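Local coordinates for protein cytochrome P450 (Bacillus megaterium, PDB 5L92) that probably acts as a haem-dependent cytochrome P450 monooxygenase and is seen here with the steroid corticosterone bound, at residues A[283-288]-A[320-325]. Numbering follows the deposited sequence.
Sequences LRYRSP and AHRDAE
The guanidinium of R322 lies flat over one face of the Y285 ring, and the pair illustrates how a cation can close off a helix end by stacking and hydrogen bonding at once. The two planes are 9° apart with centres 4.0 Å from each other, a cation-pi contact in which NH2 sits over the middle of the ring. In its own plane the same NH2 reaches a lone pair of the Y285 carbonyl, NH2 to O 3.0 Å and almost straight at 171°. A bend at chi2 (-69°) in the R322 chain turns the group over the tyrosine ring, while a salt bridge to E331 and a cation-pi contact with F26 engage it further. Replacing R322 by an alanine would remove the guanidinium, and is likely to leave the Y285 carbonyl without this donor, one ring face without its cation and E331 without this salt bridge.

Helix 275-285 carries the ExxR signature of cytochromes P450, the K helix, with E281 salt-bridged to R284. The arginine of that motif also tethers the loop: its chain, bent at chi3, brings NH1 to the H321 carbonyl O at 2.8 Å, a bent bond tilted from the guanidinium plane. NH1 is shared with the P330 carbonyl. Nearby, R284 CG packs against H321 CB at 3.7 Å.

The remaining polar links form a chain of side-chain and water bonds. H321 ND1 donates within its ring plane to S287 OG (2.9 Å), and S287 OG donates in turn to the L283 carbonyl, OG to O 2.7 Å. NE2 on the same imidazole meets the M343 backbone nitrogen, consistent with a neutral histidine. Water 1 donates to the R284 carbonyl and accepts from R322 NE at 2.9 Å, bridging the last turn of the helix to the loop.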
loop_
_atom_site.group_PDB
_atom_site.type_symbol
_atom_site.label_atom_id
_atom_site.label_comp_id
_atom_site.label_asym_id
_atom_site.label_seq_id
_atom_site.Cartn_x
_atom_site.Cartn_y
_atom_site.Cartn_z
ATOM N N LEU A 283 -5.689 -3.451 9.022
ATOM C CA LEU A 283 -4.597 -2.504 8.799
ATOM C C LEU A 283 -3.528 -2.598 9.881
ATOM O O LEU A 283 -2.350 -2.318 9.625
ATOM C CB LEU A 283 -5.134 -1.070 8.755
ATOM C CG LEU A 283 -5.884 -0.789 7.457
ATOM C CD1 LEU A 283 -6.782 0.437 7.592
ATOM C CD2 LEU A 283 -4.879 -0.615 6.290
ATOM N N ARG A 284 -3.918 -2.948 11.094
ATOM C CA ARG A 284 -2.962 -3.109 12.197
ATOM C C ARG A 284 -2.279 -4.475 12.149
ATOM O O ARG A 284 -1.053 -4.575 12.298
ATOM C CB ARG A 284 -3.698 -2.944 13.548
ATOM C CG ARG A 284 -2.750 -2.788 14.741
ATOM C CD ARG A 284 -3.354 -3.142 16.141
ATOM N NE ARG A 284 -3.904 -4.504 16.268
ATOM C CZ ARG A 284 -3.292 -5.532 16.858
ATOM N NH1 ARG A 284 -2.087 -5.411 17.388
ATOM N NH2 ARG A 284 -3.885 -6.705 16.909
ATOM N N TYR A 285 -3.071 -5.537 11.958
ATOM C CA TYR A 285 -2.664 -6.922 12.186
ATOM C C TYR A 285 -1.954 -7.533 10.981
ATOM O O TYR A 285 -1.003 -8.299 11.153
ATOM C CB TYR A 285 -3.907 -7.754 12.563
ATOM C CG TYR A 285 -3.617 -9.095 13.196
ATOM C CD1 TYR A 285 -3.249 -9.204 14.539
ATOM C CD2 TYR A 285 -3.721 -10.246 12.458
ATOM C CE1 TYR A 285 -2.998 -10.455 15.101
ATOM C CE2 TYR A 285 -3.497 -11.469 13.001
ATOM C CZ TYR A 285 -3.130 -11.583 14.313
ATOM O OH TYR A 285 -2.895 -12.831 14.803
ATOM N N ARG A 286 -2.387 -7.190 9.768
ATOM C CA ARG A 286 -1.806 -7.700 8.536
ATOM C C ARG A 286 -1.644 -6.545 7.544
ATOM O O ARG A 286 -2.299 -6.447 6.510
ATOM C CB ARG A 286 -2.626 -8.847 7.983
ATOM C CG ARG A 286 -2.279 -10.170 8.723
ATOM C CD ARG A 286 -2.704 -11.399 7.953
ATOM N NE ARG A 286 -2.689 -12.571 8.794
ATOM C CZ ARG A 286 -1.601 -13.251 9.132
ATOM N NH1 ARG A 286 -0.415 -12.867 8.698
ATOM N NH2 ARG A 286 -1.700 -14.319 9.919
ATOM N N SER A 287 -0.788 -5.633 7.929
ATOM C CA SER A 287 -0.681 -4.351 7.246
ATOM C C SER A 287 -0.177 -4.535 5.814
ATOM O O SER A 287 0.862 -5.172 5.615
ATOM C CB SER A 287 0.255 -3.464 8.038
ATOM O OG SER A 287 0.050 -3.645 9.441
ATOM N N PRO A 288 -0.866 -3.977 4.814
ATOM C CA PRO A 288 -0.385 -4.027 3.409
ATOM C C PRO A 288 1.023 -3.492 3.199
ATOM O O PRO A 288 1.719 -3.933 2.273
ATOM C CB PRO A 288 -1.428 -3.158 2.681
ATOM C CG PRO A 288 -2.667 -3.330 3.535
ATOM C CD PRO A 288 -2.142 -3.244 4.911
ATOM N N ALA A 320 5.605 -2.028 15.047
ATOM C CA ALA A 320 4.964 -1.032 15.896
ATOM C C ALA A 320 3.524 -1.403 16.212
ATOM O O ALA A 320 3.020 -1.084 17.296
ATOM C CB ALA A 320 4.994 0.344 15.225
ATOM N N HIS A 321 2.826 -2.021 15.248
ATOM C CA HIS A 321 1.413 -2.331 15.374
ATOM C C HIS A 321 1.131 -3.451 16.374
ATOM O O HIS A 321 -0.050 -3.673 16.685
ATOM C CB HIS A 321 0.856 -2.743 14.022
ATOM C CG HIS A 321 0.718 -1.621 13.048
ATOM N ND1 HIS A 321 0.559 -1.830 11.694
ATOM C CD2 HIS A 321 0.746 -0.281 13.229
ATOM C CE1 HIS A 321 0.444 -0.661 11.091
ATOM N NE2 HIS A 321 0.573 0.294 11.993
ATOM N N ARG A 322 2.178 -4.182 16.796
ATOM C CA ARG A 322 2.138 -5.266 17.767
ATOM C C ARG A 322 2.796 -4.893 19.106
ATOM O O ARG A 322 3.067 -5.771 19.921
ATOM C CB ARG A 322 2.835 -6.506 17.201
ATOM C CG ARG A 322 2.390 -7.014 15.841
ATOM C CD ARG A 322 1.008 -7.587 15.877
ATOM N NE ARG A 322 0.566 -8.228 14.634
ATOM C CZ ARG A 322 0.444 -9.545 14.472
ATOM N NH1 ARG A 322 0.736 -10.391 15.452
ATOM N NH2 ARG A 322 0.002 -10.018 13.340
ATOM N N ASP A 323 3.068 -3.620 19.337
ATOM C CA ASP A 323 3.774 -3.150 20.519
ATOM C C ASP A 323 2.810 -3.123 21.711
ATOM O O ASP A 323 1.771 -2.448 21.658
ATOM C CB ASP A 323 4.327 -1.756 20.207
ATOM C CG ASP A 323 5.235 -1.211 21.291
ATOM O OD1 ASP A 323 4.936 -1.426 22.489
ATOM O OD2 ASP A 323 6.246 -0.547 20.937
ATOM N N ALA A 324 3.140 -3.855 22.779
ATOM C CA ALA A 324 2.169 -4.020 23.871
ATOM C C ALA A 324 1.858 -2.703 24.579
ATOM O O ALA A 324 0.732 -2.512 25.063
ATOM C CB ALA A 324 2.672 -5.034 24.876
ATOM N N GLU A 325 2.830 -1.779 24.618
ATOM C CA GLU A 325 2.624 -0.481 25.245
ATOM C C GLU A 325 1.497 0.307 24.586
ATOM O O GLU A 325 0.935 1.204 25.205
ATOM C CB GLU A 325 3.929 0.333 25.223
ATOM C CG GLU A 325 5.115 -0.288 26.026
ATOM C CD GLU A 325 5.073 -0.038 27.535
ATOM O OE1 GLU A 325 4.814 1.108 27.981
ATOM O OE2 GLU A 325 5.333 -0.998 28.298
HETATM O O HOH W 1 1.233 -6.233 12.587
#